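Local coordinates for protein possible galactose mutarotase (Streptomyces platensis subsp. rosaceus, PDB 4RNL) that probably interconverts the alpha and beta anomers of an aldose such as galactose, as aldose 1-epimerases do, though its true substrate is not established, at residues L62-D66 with L67-A71; G250-E253 with A254-V258; V297-G300 with P301-L305. One frame throughout, in Å; residues are numbered along the deposited sequence.

Contact 1: residues L62-D66 with L67-A71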
loop_
_atom_site.group_PDB
_atom_site.type_symbol
_atom_site.label_atom_id
_atom_site.label_comp_id
_atom_site.label_asym_id
_atom_site.label_seq_id
_atom_site.Cartn_x
_atom_site.Cartn_y
_atom_site.Cartn_z
ATOM N N LEU A 62 -10.381 -4.434 2.335
ATOM C CA LEU A 62 -10.234 -5.605 3.194
ATOM C C LEU A 62 -9.695 -5.128 4.533
ATOM O O LEU A 62 -8.750 -4.340 4.590
ATOM C CB LEU A 62 -9.279 -6.646 2.590
ATOM C CG LEU A 62 -9.654 -7.251 1.234
ATOM C CD1 LEU A 62 -8.798 -8.482 0.949
ATOM C CD2 LEU A 62 -11.142 -7.595 1.158
ATOM N N GLY A 63 -10.300 -5.583 5.619
ATOM C CA GLY A 63 -9.865 -5.136 6.927
ATOM C C GLY A 63 -10.635 -5.824 8.033
ATOM O O GLY A 63 -11.338 -6.810 7.799
ATOM N N PHE A 64 -10.524 -5.285 9.240
ATOM C CA PHE A 64 -11.207 -5.857 10.393
ATOM C C PHE A 64 -11.974 -4.770 11.116
ATOM O O PHE A 64 -11.612 -3.588 11.043
ATOM C CB PHE A 64 -10.197 -6.456 11.369
ATOM C CG PHE A 64 -9.323 -7.524 10.770
ATOM C CD1 PHE A 64 -9.862 -8.746 10.386
ATOM C CD2 PHE A 64 -7.953 -7.316 10.629
ATOM C CE1 PHE A 64 -9.054 -9.738 9.852
ATOM C CE2 PHE A 64 -7.136 -8.302 10.092
ATOM C CZ PHE A 64 -7.687 -9.517 9.707
ATOM N N ALA A 65 -13.019 -5.183 11.827
ATOM C CA ALA A 65 -13.845 -4.269 12.604
ATOM C C ALA A 65 -13.113 -3.789 13.851
ATOM O O ALA A 65 -13.414 -2.714 14.375
ATOM C CB ALA A 65 -15.158 -4.945 12.989
ATOM N N ASP A 66 -12.147 -4.580 14.315
ATOM C CA ASP A 66 -11.552 -4.356 15.630
ATOM C C ASP A 66 -10.026 -4.339 15.618
ATOM O O ASP A 66 -9.396 -4.987 14.786
ATOM C CB ASP A 66 -12.025 -5.440 16.596
ATOM C CG ASP A 66 -11.531 -6.818 16.204
ATOM O OD1 ASP A 66 -11.746 -7.221 15.038
ATOM O OD2 ASP A 66 -10.916 -7.493 17.062
ATOM N N LEU A 67 -9.438 -3.621 16.569
ATOM C CA LEU A 67 -7.987 -3.503 16.662
ATOM C C LEU A 67 -7.306 -4.848 16.926
ATOM O O LEU A 67 -6.272 -5.147 16.333
ATOM C CB LEU A 67 -7.605 -2.501 17.756
ATOM C CG LEU A 67 -6.104 -2.308 17.985
ATOM C CD1 LEU A 67 -5.450 -1.779 16.716
ATOM C CD2 LEU A 67 -5.853 -1.367 19.167
ATOM N N ALA A 68 -7.898 -5.650 17.806
ATOM C CA ALA A 68 -7.326 -6.940 18.199
ATOM C C ALA A 68 -7.032 -7.841 17.003
ATOM O O ALA A 68 -6.023 -8.548 16.983
ATOM C CB ALA A 68 -8.241 -7.652 19.185
ATOM N N SER A 69 -7.909 -7.798 16.004
ATOM C CA SER A 69 -7.736 -8.600 14.794
ATOM C C SER A 69 -6.498 -8.151 14.013
ATOM O O SER A 69 -5.744 -8.982 13.506
ATOM C CB SER A 69 -8.991 -8.526 13.911
ATOM O OG SER A 69 -10.076 -9.265 14.468
ATOM N N TYR A 70 -6.293 -6.840 13.910
ATOM C CA TYR A 70 -5.105 -6.307 13.241
ATOM C C TYR A 70 -3.833 -6.673 13.993
ATOM O O TYR A 70 -2.804 -6.990 13.383
ATOM C CB TYR A 70 -5.175 -4.783 13.103
ATOM C CG TYR A 70 -6.082 -4.292 12.009
ATOM C CD1 TYR A 70 -5.666 -4.297 10.681
ATOM C CD2 TYR A 70 -7.348 -3.808 12.300
ATOM C CE1 TYR A 70 -6.507 -3.839 9.672
ATOM C CE2 TYR A 70 -8.188 -3.347 11.307
ATOM C CZ TYR A 70 -7.767 -3.367 9.995
ATOM O OH TYR A 70 -8.611 -2.906 8.999
ATOM N N ALA A 71 -3.897 -6.596 15.317
ATOM C CA ALA A 71 -2.765 -6.948 16.164
ATOM C C ALA A 71 -2.389 -8.424 16.005
ATOM O O ALA A 71 -1.207 -8.778 15.984
ATOM C CB ALA A 71 -3.093 -6.646 17.613
HETATM O O HOH W 1 -7.694 -2.612 6.611
#
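An N-cap at the start of the short helix 67-72 joins the loop after strand 57-59 to its first turn, and Asp66 and Ser69 build it. Ser69 OG donates to Asp66 OD1 at 2.7 Å, meeting it on the syn side and a little out of the carboxylate plane. The other oxygen, Asp66 OD2, takes the backbone N-H of Ser69 at 3.2 Å, a bent and weak capping bond. With CG lodged between its backbone N and its carbonyl carbon (chi1 65°), Asp66 folds its carboxylate back over the helix start, where OD2 also lies against Ala68 CB.

Beside the cap, Phe64 and Tyr70 form a T-shaped pair, centroids 5.0 Å apart and planes at 80°. Phe64 brings its edge: CD2 stands 3.6 Å above the centre of the Tyr70 ring. One face of the Phe64 ring receives Ser69 CB in a CH-pi contact, 3.7 Å from the centroid. Ser69 thus serves both halves, its hydroxyl turned to the aspartate and its methylene to the phenylalanine. Phe64 also meets the ring of Phe78, and its backbone O accepts from Gln46 NE2.

The far end of Tyr70 is held by polar bonds. Phe64 N donates to Tyr70 OH at 3.1 Å with an N-H...O angle of 162°, and Tyr70 OH donates to a water, 2.6 Å away, that in turn donates to Leu62 O. Gly63 CA lies close to the same hydroxyl, where a beta carbon would collide with it. One phenol oxygen therefore links two backbone groups of the loop, while the Asp66 carboxylate, at the positive end of the helix dipole, is likely to be favoured as an anion.

Contact 2: residues G250-E253 with A254-V258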
loop_
_atom_site.group_PDB
_atom_site.type_symbol
_atom_site.label_atom_id
_atom_site.label_comp_id
_atom_site.label_asym_id
_atom_site.label_seq_id
_atom_site.Cartn_x
_atom_site.Cartn_y
_atom_site.Cartn_z
ATOM N N GLY A 250 8.424 5.702 -15.632
ATOM C CA GLY A 250 9.265 5.562 -14.450
ATOM C C GLY A 250 8.914 6.495 -13.301
ATOM O O GLY A 250 7.740 6.720 -13.024
ATOM N N VAL A 251 9.931 7.025 -12.624
ATOM C CA VAL A 251 9.704 7.955 -11.520
ATOM C C VAL A 251 9.261 9.298 -12.088
ATOM O O VAL A 251 9.865 9.802 -13.042
ATOM C CB VAL A 251 10.989 8.146 -10.679
ATOM C CG1 VAL A 251 10.734 9.091 -9.508
ATOM C CG2 VAL A 251 11.490 6.808 -10.177
ATOM N N ARG A 252 8.207 9.871 -11.508
ATOM C CA ARG A 252 7.684 11.152 -11.969
ATOM C C ARG A 252 7.603 12.134 -10.816
ATOM O O ARG A 252 7.345 11.742 -9.681
ATOM C CB ARG A 252 6.291 10.976 -12.584
ATOM C CG ARG A 252 6.231 9.959 -13.710
ATOM C CD ARG A 252 7.164 10.309 -14.850
ATOM N NE ARG A 252 6.549 11.232 -15.795
ATOM C CZ ARG A 252 7.002 11.443 -17.028
ATOM N NH1 ARG A 252 6.384 12.302 -17.829
ATOM N NH2 ARG A 252 8.072 10.790 -17.464
ATOM N N GLU A 253 7.811 13.414 -11.102
ATOM C CA GLU A 253 7.749 14.429 -10.051
ATOM C C GLU A 253 6.324 14.758 -9.598
ATOM O O GLU A 253 6.114 15.208 -8.467
ATOM C CB GLU A 253 8.475 15.696 -10.484
ATOM C CG GLU A 253 9.979 15.540 -10.577
ATOM C CD GLU A 253 10.655 16.834 -10.957
ATOM O OE1 GLU A 253 10.357 17.863 -10.312
ATOM O OE2 GLU A 253 11.466 16.832 -11.910
ATOM N N ALA A 254 5.355 14.538 -10.482
ATOM C CA ALA A 254 3.949 14.755 -10.157
ATOM C C ALA A 254 3.199 13.480 -10.498
ATOM O O ALA A 254 3.580 12.774 -11.436
ATOM C CB ALA A 254 3.394 15.927 -10.956
ATOM N N PRO A 255 2.142 13.163 -9.736
ATOM C CA PRO A 255 1.464 11.890 -9.990
ATOM C C PRO A 255 0.704 11.893 -11.313
ATOM O O PRO A 255 0.264 12.948 -11.780
ATOM C CB PRO A 255 0.493 11.769 -8.810
ATOM C CG PRO A 255 0.273 13.182 -8.351
ATOM C CD PRO A 255 1.570 13.889 -8.587
ATOM N N ARG A 256 0.574 10.715 -11.917
ATOM C CA ARG A 256 -0.248 10.545 -13.111
ATOM C C ARG A 256 -0.989 9.230 -12.971
ATOM O O ARG A 256 -0.535 8.337 -12.251
ATOM C CB ARG A 256 0.609 10.575 -14.390
ATOM C CG ARG A 256 1.351 9.263 -14.738
ATOM C CD ARG A 256 2.382 8.841 -13.690
ATOM N NE ARG A 256 3.402 7.932 -14.236
ATOM C CZ ARG A 256 4.304 7.287 -13.498
ATOM N NH1 ARG A 256 5.197 6.500 -14.076
ATOM N NH2 ARG A 256 4.309 7.431 -12.180
ATOM N N THR A 257 -2.139 9.111 -13.631
ATOM C CA THR A 257 -2.943 7.888 -13.542
ATOM C C THR A 257 -2.173 6.718 -14.147
ATOM O O THR A 257 -1.725 6.796 -15.292
ATOM C CB THR A 257 -4.262 8.052 -14.296
ATOM O OG1 THR A 257 -4.992 9.148 -13.727
ATOM C CG2 THR A 257 -5.102 6.774 -14.209
ATOM N N VAL A 258 -2.009 5.645 -13.382
ATOM C CA VAL A 258 -1.240 4.487 -13.856
ATOM C C VAL A 258 -2.073 3.214 -13.825
ATOM O O VAL A 258 -1.685 2.193 -14.405
ATOM C CB VAL A 258 0.028 4.248 -13.015
ATOM C CG1 VAL A 258 0.999 5.435 -13.150
ATOM C CG2 VAL A 258 -0.346 3.996 -11.552
#
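Gly250 offers its carbonyl to the side chain of Arg256 across the loop that leads from strand 242-246 into strand 256-262. Gly250 O receives Arg256 NH1 at 2.8 Å, but the N-H...O angle of 125° makes this a weak bond. The glycine has a positive phi of 63°, a backbone shape that residues with a beta carbon adopt less readily.

Past Val251, Arg252 turns its aliphatic stem toward the same guanidinium. In the conformer described, one of two modelled for this residue, its CG sits 3.3 Å above the plane, over the centre of the group, and is nearest to Arg256 CZ. The two side chains cross at about a right angle. Arg252 is bent here at both chi2 and chi3, which carries its own charged end off beyond the stem, though that end is probably mobile. Its CB lies against Ala254 O.

The opposite face of the Arg256 guanidinium is met by Val258 CG1, 3.5 Å above the plane and offset toward the rim, so a methylene and a methyl sandwich the flat group. The bend at chi2 (-63°) brings the group back under the loop. Its stronger polar partners lie outside: NH2 donates to the carbonyls of Thr274 and Glu276, NH1 to that of Asp248. A methionine in its place would probably leave these carbonyls and Gly250 O without their donor and the loop less firmly tied to strand 268-274.

Every polar partner named for Arg256 is a backbone oxygen, and none is a carboxylate: its positive charge is probably balanced by several carbonyl dipoles rather than by a counter-ion, with carbon on both faces, in a surface loop.

Contact 3: residues V297-G300 with P301-L305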
loop_
_atom_site.group_PDB
_atom_site.type_symbol
_atom_site.label_atom_id
_atom_site.label_comp_id
_atom_site.label_asym_id
_atom_site.label_seq_id
_atom_site.Cartn_x
_atom_site.Cartn_y
_atom_site.Cartn_z
ATOM N N VAL A 297 -17.980 -11.117 6.623
ATOM C CA VAL A 297 -17.841 -12.244 5.713
ATOM C C VAL A 297 -16.393 -12.711 5.754
ATOM O O VAL A 297 -15.485 -11.890 5.700
ATOM C CB VAL A 297 -18.195 -11.822 4.266
ATOM C CG1 VAL A 297 -17.983 -12.977 3.304
ATOM C CG2 VAL A 297 -19.630 -11.322 4.189
ATOM N N PRO A 298 -16.173 -14.028 5.877
ATOM C CA PRO A 298 -14.798 -14.544 5.825
ATOM C C PRO A 298 -14.152 -14.326 4.463
ATOM O O PRO A 298 -14.807 -14.514 3.430
ATOM C CB PRO A 298 -14.958 -16.046 6.114
ATOM C CG PRO A 298 -16.419 -16.345 5.902
ATOM C CD PRO A 298 -17.156 -15.073 6.221
ATOM N N TYR A 299 -12.880 -13.933 4.461
ATOM C CA TYR A 299 -12.171 -13.604 3.225
ATOM C C TYR A 299 -11.546 -14.849 2.593
ATOM O O TYR A 299 -10.704 -15.507 3.210
ATOM C CB TYR A 299 -11.057 -12.588 3.512
ATOM C CG TYR A 299 -11.521 -11.187 3.873
ATOM C CD1 TYR A 299 -12.686 -10.651 3.336
ATOM C CD2 TYR A 299 -10.777 -10.399 4.741
ATOM C CE1 TYR A 299 -13.104 -9.372 3.663
ATOM C CE2 TYR A 299 -11.181 -9.118 5.076
ATOM C CZ TYR A 299 -12.343 -8.610 4.532
ATOM O OH TYR A 299 -12.739 -7.335 4.869
ATOM N N GLY A 300 -11.949 -15.169 1.365
ATOM C CA GLY A 300 -11.316 -16.243 0.610
ATOM C C GLY A 300 -10.234 -15.684 -0.300
ATOM O O GLY A 300 -10.012 -14.475 -0.326
ATOM N N PRO A 301 -9.541 -16.561 -1.050
ATOM C CA PRO A 301 -8.511 -16.075 -1.978
ATOM C C PRO A 301 -9.111 -15.080 -2.968
ATOM O O PRO A 301 -10.254 -15.271 -3.400
ATOM C CB PRO A 301 -8.044 -17.353 -2.694
ATOM C CG PRO A 301 -9.162 -18.353 -2.481
ATOM C CD PRO A 301 -9.721 -18.019 -1.125
ATOM N N ALA A 302 -8.370 -14.014 -3.262
ATOM C CA ALA A 302 -8.802 -12.954 -4.179
ATOM C C ALA A 302 -9.999 -12.137 -3.678
ATOM O O ALA A 302 -10.716 -11.528 -4.472
ATOM C CB ALA A 302 -9.060 -13.513 -5.582
ATOM N N ALA A 303 -10.193 -12.094 -2.365
ATOM C CA ALA A 303 -11.307 -11.323 -1.791
ATOM C C ALA A 303 -11.141 -9.847 -2.098
ATOM O O ALA A 303 -12.123 -9.109 -2.178
ATOM C CB ALA A 303 -11.395 -11.544 -0.282
ATOM N N GLY A 304 -9.893 -9.422 -2.279
ATOM C CA GLY A 304 -9.574 -8.051 -2.647
ATOM C C GLY A 304 -8.261 -8.001 -3.410
ATOM O O GLY A 304 -7.540 -9.000 -3.464
ATOM N N LEU A 305 -7.954 -6.850 -4.006
ATOM C CA LEU A 305 -6.746 -6.698 -4.815
ATOM C C LEU A 305 -5.920 -5.582 -4.233
ATOM O O LEU A 305 -6.445 -4.498 -3.968
ATOM C CB LEU A 305 -7.110 -6.319 -6.251
ATOM C CG LEU A 305 -8.176 -7.199 -6.893
ATOM C CD1 LEU A 305 -8.632 -6.608 -8.218
ATOM C CD2 LEU A 305 -7.627 -8.606 -7.078
#
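Turned so that CG lies anti to the carbonyl carbon (chi1 -70°), Tyr299 sets the root of its ring beside the bend made by Gly300 to Ala303 and meets the methyl of Ala303. That bend is a type II beta turn, with Pro301 in the extended shape usual for its first corner and Ala302 at a phi of 66°, an uncommon positive value for an alanine. Together these two residues reverse the chain and bring Ala303 back beside Gly300.

The turn is closed by Ala303 N donating to Gly300 O at 3.1 Å; an N-H...O angle of 129° leaves this bond weak. Ala303 CB approaches the same carbonyl oxygen, Gly300 O, to 3.2 Å. On its tyrosine side, Ala303 CB lies 3.9 Å from Tyr299 CD1 and about as far from Tyr299 CB. The methyl therefore meets the ring obliquely, at the end where the ring joins its beta carbon.

Beyond the methyl, the ring reaches away from the turn to the loop that carries Leu62. Tyr299 OH is hydrogen-bonded to Asp190 OD2 and to Gly63 N, so its far end is held by two hydrogen bonds, while its root has the Ala303 methyl beside it. Ala302 forms backbone hydrogen bonds with Ala195 and Ala284, and Ala303 O accepts from Asn186 ND2, which anchors the turn just ahead of strand 305-310.

The local contact is thus modest: one weak bond and one methyl against a ring. Much of the polar holding comes from neighbouring loops, and the buried phenol is satisfied by a carboxylate and a backbone N-H rather than by anything in the turn itself.

In the fold
Contacts 1 and 3 are partly buried neighbours, their centres 15 Å apart, and they touch directly: the Gly63-Tyr299 bond joins them, while Leu62 packs on Tyr299, Ala303 and Gly304. Contact 2 is a surface contact on the opposite side of the chain's centre from both, about 19 Å from contact 1 and 13 Å from contact 3 between nearest atoms. Contacts 1 and 3 both hold a tyrosine hydroxyl by polar bonds while the rest of its side chain packs on a ring or a methyl; contact 2 instead lays aliphatic carbon over the faces of a guanidinium. Contact 1 caps a helix, whereas contacts 2 and 3 shape loops entering strands 256-262 and 305-310 of two different sheets.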